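Local coordinates for protein beta-hydroxyacid dehydrogenase, 3-hydroxyisobutyrate dehydrogenase (PDB 6GRL) that probably reduces imines with NADPH as hydride donor, an S-selective imine reductase of the HIBADH-related family linked to reductive amination, at residues Leu85-Ala88 against Ala89-Val93; Ser119-Arg122 against Trp123-Arg127. All blocks are in the same frame, centred on the assembly; numbering follows the deposited sequence. Where two conformers were deposited one is given.

Coming from the N terminus, the chain leaves strand 79-82 and turns at L85 and D86 into helix 87-95; contact 1 closes that turn by capping the helix start. After strand 105-108 the chain climbs helix 114-126, and contact 2 covers its last turns up to R127, before strand 130-137. The two contacts follow one another in series, neither enclosing nor crossing the other, and each joins residues three or four places apart. Contacts 1 and 2 lie about 15 Å apart, centre to centre. The two helices belong to successive beta-alpha-beta units that share strand 105-108, and they come close where D91 of contact 1 packs near N120 of contact 2.

Contact 1 (Leu85-Ala88 against Ala89-Val93); sequences LDSA and AVDEV
D86 folds its carboxylate forward over the start of helix 87-95 to meet the backbone N of A89. Its CG sits between the backbone N and the carbonyl carbon (chi1 53°), which turns the carboxylate that way, and OD1 accepts from A89 N at 3.1 Å, the donor standing above the carboxylate plane. This is an N-cap: the first amides of a helix have no preceding turn to supply carbonyls, and a short acidic side chain is well suited to fill in. D86 O also accepts V90 N at 3.2 Å, with a weaker bond from A89 N. An alanine here would remove the carboxylate and would probably leave A89 N with only that weak bond. The cap starts the helix of the beta-alpha-beta unit running from strand 79-82 to strand 105-108, in a Rossmann-type domain that probably binds NADP. Regular helix bonds follow: S87 O accepts D91 N at 3.0 Å, and A88 O accepts E92 N at 3.2 Å. A water donates to E92 OE1 at 2.7 Å and weakly to A88 O, a loose bridge between the exposed glutamate and the helix backbone. V90, apolar and buried, lays CG2 3.4 Å from D86 O and packs beyond the helix on T110, while small A89 fits beside L85, CB to CB 4.4 Å.

Contact 2 (Ser119-Arg122 against Trp123-Arg127); sequences SNER and WARER
R125 folds back along helix 114-126 toward E121, one turn earlier, and its long chain can be followed atom by atom. CB lies 3.4 Å from E121 O, the carbonyl that also accepts R125 N. CG stands anti to the backbone N (chi1 177°) and CD prolongs that line, carrying the chain away from the backbone before a bend at chi3 (-21°) swings the guanidinium back over the preceding turn. There one face of the guanidinium lies over R122 CA, which is offset toward its rim, and NH1 rests 3.8 Å from R122 CG, so the aliphatic start of R122 packs against the R125 head. NH2 ends the path in a salt bridge with E121 OE1 at 3.4 Å. The two planes are 73° apart, and E121 CD lies at the guanidinium edge. Glutamate and arginine four residues apart suit this place, since one helical turn brings their ends together at the surface.

The other flank is built differently. E126 N donates to R122 O at 3.0 Å; the E126 side chain lies along the same carbonyl without bonding to it, and OE1 makes a long salt bridge with R127 NH1. That same NH1 donates to W123 O at 3.0 Å. This bond, with the weaker link to E126, keeps the R127 guanidinium nearly parallel to the indole and shifted toward its rim, with W123 NE1 3.1 Å from the guanidinium plane, over its centre. W123 itself leans on L101 and L106, while small A124 is buried against L106 and Y131.

Buried alanine inward and charged pairs outward make this an amphipathic helix end, that of the crossover helix between strands 105-108 and 130-137 in a Rossmann-type beta-alpha-beta unit.

Contact 1 (Leu85-Ala88 against Ala89-Val93)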
ATOM      1  N   LEU A  85      10.491   2.749 -11.803  1.00 13.79           N
ATOM      2  CA  LEU A  85       9.183   3.299 -12.144  1.00 19.84           C
ATOM      3  C   LEU A  85       8.075   2.280 -11.913  1.00 20.48           C
ATOM      4  O   LEU A  85       7.090   2.564 -11.221  1.00 25.70           O
ATOM      5  CB  LEU A  85       9.183   3.780 -13.595  1.00 22.00           C
ATOM      6  CG  LEU A  85       7.876   4.403 -14.087  1.00 25.38           C
ATOM      7  CD1 LEU A  85       7.508   5.609 -13.235  1.00 27.01           C
ATOM      8  CD2 LEU A  85       7.986   4.791 -15.554  1.00 26.32           C
ATOM      9  N   ASP A  86       8.212   1.088 -12.487  1.00 18.53           N
ATOM     10  CA  ASP A  86       7.187   0.059 -12.377  1.00 20.56           C
ATOM     11  C   ASP A  86       7.854  -1.304 -12.515  1.00 21.52           C
ATOM     12  O   ASP A  86       9.083  -1.410 -12.589  1.00 17.51           O
ATOM     13  CB  ASP A  86       6.083   0.284 -13.419  1.00 20.90           C
ATOM     14  CG  ASP A  86       6.625   0.420 -14.831  1.00 28.54           C
ATOM     15  OD1 ASP A  86       7.850   0.267 -15.026  1.00 28.62           O
ATOM     16  OD2 ASP A  86       5.823   0.690 -15.750  1.00 30.99           O
ATOM     17  N   SER A  87       7.032  -2.357 -12.551  1.00 22.16           N
ATOM     18  CA  SER A  87       7.567  -3.713 -12.623  1.00 21.82           C
ATOM     19  C   SER A  87       8.288  -3.971 -13.939  1.00 21.55           C
ATOM     20  O   SER A  87       9.260  -4.733 -13.970  1.00 22.93           O
ATOM     21  CB  SER A  87       6.443  -4.731 -12.424  1.00 24.81           C
ATOM     22  OG  SER A  87       6.943  -6.057 -12.463  1.00 27.06           O
ATOM     23  N   ALA A  88       7.830  -3.355 -15.031  1.00 23.81           N
ATOM     24  CA  ALA A  88       8.507  -3.534 -16.311  1.00 25.07           C
ATOM     25  C   ALA A  88       9.921  -2.970 -16.267  1.00 22.16           C
ATOM     26  O   ALA A  88      10.843  -3.536 -16.867  1.00 22.50           O
ATOM     27  CB  ALA A  88       7.700  -2.878 -17.431  1.00 27.66           C
ATOM     28  N   ALA A  89      10.113  -1.857 -15.554  1.00 21.57           N
ATOM     29  CA  ALA A  89      11.450  -1.289 -15.416  1.00 18.94           C
ATOM     30  C   ALA A  89      12.347  -2.187 -14.573  1.00 17.80           C
ATOM     31  O   ALA A  89      13.551  -2.292 -14.836  1.00 18.76           O
ATOM     32  CB  ALA A  89      11.365   0.110 -14.807  1.00 20.19           C
ATOM     33  N   VAL A  90      11.782  -2.838 -13.555  1.00 17.83           N
ATOM     34  CA  VAL A  90      12.569  -3.749 -12.728  1.00 17.30           C
ATOM     35  C   VAL A  90      13.054  -4.932 -13.555  1.00 19.33           C
ATOM     36  O   VAL A  90      14.211  -5.354 -13.444  1.00 20.22           O
ATOM     37  CB  VAL A  90      11.748  -4.207 -11.508  1.00 17.86           C
ATOM     38  CG1 VAL A  90      12.519  -5.249 -10.708  1.00 18.96           C
ATOM     39  CG2 VAL A  90      11.391  -3.017 -10.634  1.00 17.72           C
ATOM     40  N   ASP A  91      12.182  -5.477 -14.406  1.00 22.52           N
ATOM     41  CA  ASP A  91      12.569  -6.609 -15.241  1.00 25.68           C
ATOM     42  C   ASP A  91      13.699  -6.235 -16.192  1.00 24.80           C
ATOM     43  O   ASP A  91      14.619  -7.031 -16.419  1.00 24.49           O
ATOM     44  CB  ASP A  91      11.360  -7.121 -16.024  1.00 29.62           C
ATOM     45  CG  ASP A  91      10.269  -7.664 -15.125  1.00 34.18           C
ATOM     46  OD1 ASP A  91      10.593  -8.134 -14.013  1.00 36.15           O
ATOM     47  OD2 ASP A  91       9.087  -7.621 -15.528  1.00 37.41           O
ATOM     48  N   GLU A  92      13.653  -5.025 -16.751  1.00 23.30           N
ATOM     49  CA  GLU A  92      14.681  -4.610 -17.699  1.00 24.96           C
ATOM     50  C   GLU A  92      16.021  -4.388 -17.007  1.00 22.38           C
ATOM     51  O   GLU A  92      17.069  -4.780 -17.534  1.00 23.85           O
ATOM     52  CB  GLU A  92      14.238  -3.343 -18.428  1.00 26.61           C
ATOM     53  CG  GLU A  92      15.202  -2.882 -19.508  1.00 29.30           C
ATOM     54  CD  GLU A  92      14.671  -1.705 -20.299  1.00 36.22           C
ATOM     55  OE1 GLU A  92      13.556  -1.233 -19.989  1.00 38.56           O
ATOM     56  OE2 GLU A  92      15.365  -1.252 -21.232  1.00 39.11           O
ATOM     57  N   VAL A  93      16.009  -3.766 -15.827  1.00 23.06           N
ATOM     58  CA  VAL A  93      17.259  -3.448 -15.142  1.00 22.13           C
ATOM     59  C   VAL A  93      17.900  -4.714 -14.585  1.00 22.99           C
ATOM     60  O   VAL A  93      19.093  -4.969 -14.792  1.00 25.15           O
ATOM     61  CB  VAL A  93      17.017  -2.402 -14.040  1.00 17.94           C
ATOM     62  CG1 VAL A  93      18.252  -2.252 -13.162  1.00 18.21           C
ATOM     63  CG2 VAL A  93      16.637  -1.067 -14.661  1.00 17.87           C
TER
HETATM   64  O   HOH W   1      10.996  -1.145 -19.014  1.00 32.40           O

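Contact 2 (Ser119-Arg122 against Trp123-Arg127)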
ATOM      1  N   SER A 119       7.080 -13.603  -8.268  1.00 12.31           N
ATOM      2  CA  SER A 119       7.998 -13.968  -9.341  0.57 13.68           C
ATOM      3  C   SER A 119       9.396 -13.422  -9.078  1.00 10.90           C
ATOM      4  O   SER A 119      10.395 -14.105  -9.334  1.00 12.97           O
ATOM      5  CB  SER A 119       7.469 -13.465 -10.683  0.57 14.94           C
ATOM      6  OG  SER A 119       8.436 -13.631 -11.706  0.57 16.07           O
ATOM      7  N   ASN A 120       9.485 -12.191  -8.563  1.00 11.50           N
ATOM      8  CA  ASN A 120      10.785 -11.611  -8.240  1.00  8.95           C
ATOM      9  C   ASN A 120      11.513 -12.438  -7.188  1.00 10.30           C
ATOM     10  O   ASN A 120      12.735 -12.617  -7.263  1.00  9.44           O
ATOM     11  CB  ASN A 120      10.618 -10.170  -7.748  1.00  9.33           C
ATOM     12  CG  ASN A 120      10.103  -9.237  -8.823  1.00 11.82           C
ATOM     13  OD1 ASN A 120      10.204  -9.523 -10.014  1.00 16.56           O
ATOM     14  ND2 ASN A 120       9.556  -8.102  -8.404  1.00 15.20           N
ATOM     15  N   GLU A 121      10.777 -12.942  -6.193  1.00  9.44           N
ATOM     16  CA  GLU A 121      11.393 -13.768  -5.159  1.00  8.64           C
ATOM     17  C   GLU A 121      11.994 -15.035  -5.748  1.00  9.03           C
ATOM     18  O   GLU A 121      13.107 -15.431  -5.383  1.00  9.67           O
ATOM     19  CB  GLU A 121      10.364 -14.122  -4.087  1.00  9.32           C
ATOM     20  CG  GLU A 121      10.986 -14.591  -2.784  1.00 16.07           C
ATOM     21  CD  GLU A 121       9.992 -15.286  -1.875  1.00 20.03           C
ATOM     22  OE1 GLU A 121       9.072 -15.960  -2.389  1.00 21.76           O
ATOM     23  OE2 GLU A 121      10.124 -15.143  -0.642  1.00 23.07           O
ATOM     24  N   ARG A 122      11.264 -15.691  -6.655  1.00  9.88           N
ATOM     25  CA  ARG A 122      11.793 -16.888  -7.298  1.00 10.51           C
ATOM     26  C   ARG A 122      13.012 -16.555  -8.147  1.00 10.38           C
ATOM     27  O   ARG A 122      13.998 -17.301  -8.151  1.00 11.02           O
ATOM     28  CB  ARG A 122      10.708 -17.553  -8.146  1.00 14.56           C
ATOM     29  CG  ARG A 122       9.602 -18.217  -7.337  1.00 18.17           C
ATOM     30  CD  ARG A 122       8.691 -19.054  -8.223  1.00 22.45           C
ATOM     31  NE  ARG A 122       7.999 -18.243  -9.221  1.00 23.26           N
ATOM     32  CZ  ARG A 122       6.818 -17.661  -9.027  1.00 28.73           C
ATOM     33  NH1 ARG A 122       6.190 -17.797  -7.866  1.00 28.22           N
ATOM     34  NH2 ARG A 122       6.265 -16.943  -9.995  1.00 29.80           N
ATOM     35  N   TRP A 123      12.963 -15.429  -8.864  1.00  9.71           N
ATOM     36  CA  TRP A 123      14.103 -14.993  -9.664  1.00  9.42           C
ATOM     37  C   TRP A 123      15.340 -14.795  -8.798  1.00  8.75           C
ATOM     38  O   TRP A 123      16.444 -15.216  -9.168  1.00  9.89           O
ATOM     39  CB  TRP A 123      13.742 -13.699 -10.395  1.00  9.43           C
ATOM     40  CG  TRP A 123      14.779 -13.192 -11.355  1.00  9.67           C
ATOM     41  CD1 TRP A 123      14.858 -13.456 -12.692  1.00 12.17           C
ATOM     42  CD2 TRP A 123      15.869 -12.308 -11.057  1.00  9.86           C
ATOM     43  NE1 TRP A 123      15.933 -12.801 -13.243  1.00 13.74           N
ATOM     44  CE2 TRP A 123      16.569 -12.090 -12.260  1.00 10.52           C
ATOM     45  CE3 TRP A 123      16.322 -11.687  -9.890  1.00  9.51           C
ATOM     46  CZ2 TRP A 123      17.699 -11.277 -12.329  1.00 10.93           C
ATOM     47  CZ3 TRP A 123      17.444 -10.878  -9.962  1.00  8.28           C
ATOM     48  CH2 TRP A 123      18.119 -10.682 -11.173  1.00 10.30           C
ATOM     49  N   ALA A 124      15.175 -14.165  -7.635  1.00  8.05           N
ATOM     50  CA  ALA A 124      16.304 -13.952  -6.740  1.00  7.62           C
ATOM     51  C   ALA A 124      16.792 -15.265  -6.139  1.00  8.23           C
ATOM     52  O   ALA A 124      18.002 -15.481  -6.009  1.00  9.70           O
ATOM     53  CB  ALA A 124      15.916 -12.966  -5.637  1.00 10.24           C
ATOM     54  N   ARG A 125      15.865 -16.153  -5.766  1.00  8.91           N
ATOM     55  CA  ARG A 125      16.259 -17.410  -5.135  1.00  9.68           C
ATOM     56  C   ARG A 125      17.064 -18.284  -6.090  1.00  9.75           C
ATOM     57  O   ARG A 125      18.053 -18.906  -5.687  1.00 11.16           O
ATOM     58  CB  ARG A 125      15.024 -18.158  -4.634  1.00 12.28           C
ATOM     59  CG  ARG A 125      15.330 -19.518  -4.022  1.00 19.18           C
ATOM     60  CD  ARG A 125      14.064 -20.229  -3.561  1.00 28.45           C
ATOM     61  NE  ARG A 125      12.956 -19.304  -3.345  1.00 34.35           N
ATOM     62  CZ  ARG A 125      11.787 -19.378  -3.973  1.00 38.99           C
ATOM     63  NH1 ARG A 125      11.569 -20.339  -4.860  1.00 40.56           N
ATOM     64  NH2 ARG A 125      10.835 -18.493  -3.713  1.00 40.65           N
ATOM     65  N   GLU A 126      16.656 -18.342  -7.362  1.00  9.93           N
ATOM     66  CA  GLU A 126      17.420 -19.086  -8.358  1.00 10.65           C
ATOM     67  C   GLU A 126      18.852 -18.587  -8.473  1.00 10.31           C
ATOM     68  O   GLU A 126      19.725 -19.337  -8.926  1.00 11.05           O
ATOM     69  CB  GLU A 126      16.737 -19.001  -9.724  1.00 11.18           C
ATOM     70  CG  GLU A 126      15.348 -19.614  -9.768  1.00 13.11           C
ATOM     71  CD  GLU A 126      14.442 -18.936 -10.779  1.00 15.44           C
ATOM     72  OE1 GLU A 126      14.951 -18.136 -11.594  1.00 12.75           O
ATOM     73  OE2 GLU A 126      13.219 -19.196 -10.749  1.00 14.58           O
ATOM     74  N   ARG A 127      19.110 -17.343  -8.075  1.00 10.47           N
ATOM     75  CA  ARG A 127      20.433 -16.743  -8.145  1.00  9.33           C
ATOM     76  C   ARG A 127      21.122 -16.688  -6.788  1.00 10.60           C
ATOM     77  O   ARG A 127      22.213 -16.117  -6.680  1.00 10.64           O
ATOM     78  CB  ARG A 127      20.332 -15.345  -8.757  1.00  8.91           C
ATOM     79  CG  ARG A 127      20.055 -15.397 -10.250  1.00  9.55           C
ATOM     80  CD  ARG A 127      19.340 -14.161 -10.774  1.00  9.35           C
ATOM     81  NE  ARG A 127      19.115 -14.282 -12.211  1.00 10.34           N
ATOM     82  CZ  ARG A 127      18.156 -15.023 -12.761  1.00 10.92           C
ATOM     83  NH1 ARG A 127      17.310 -15.701 -11.994  1.00 10.80           N
ATOM     84  NH2 ARG A 127      18.038 -15.084 -14.081  1.00 12.20           N
TER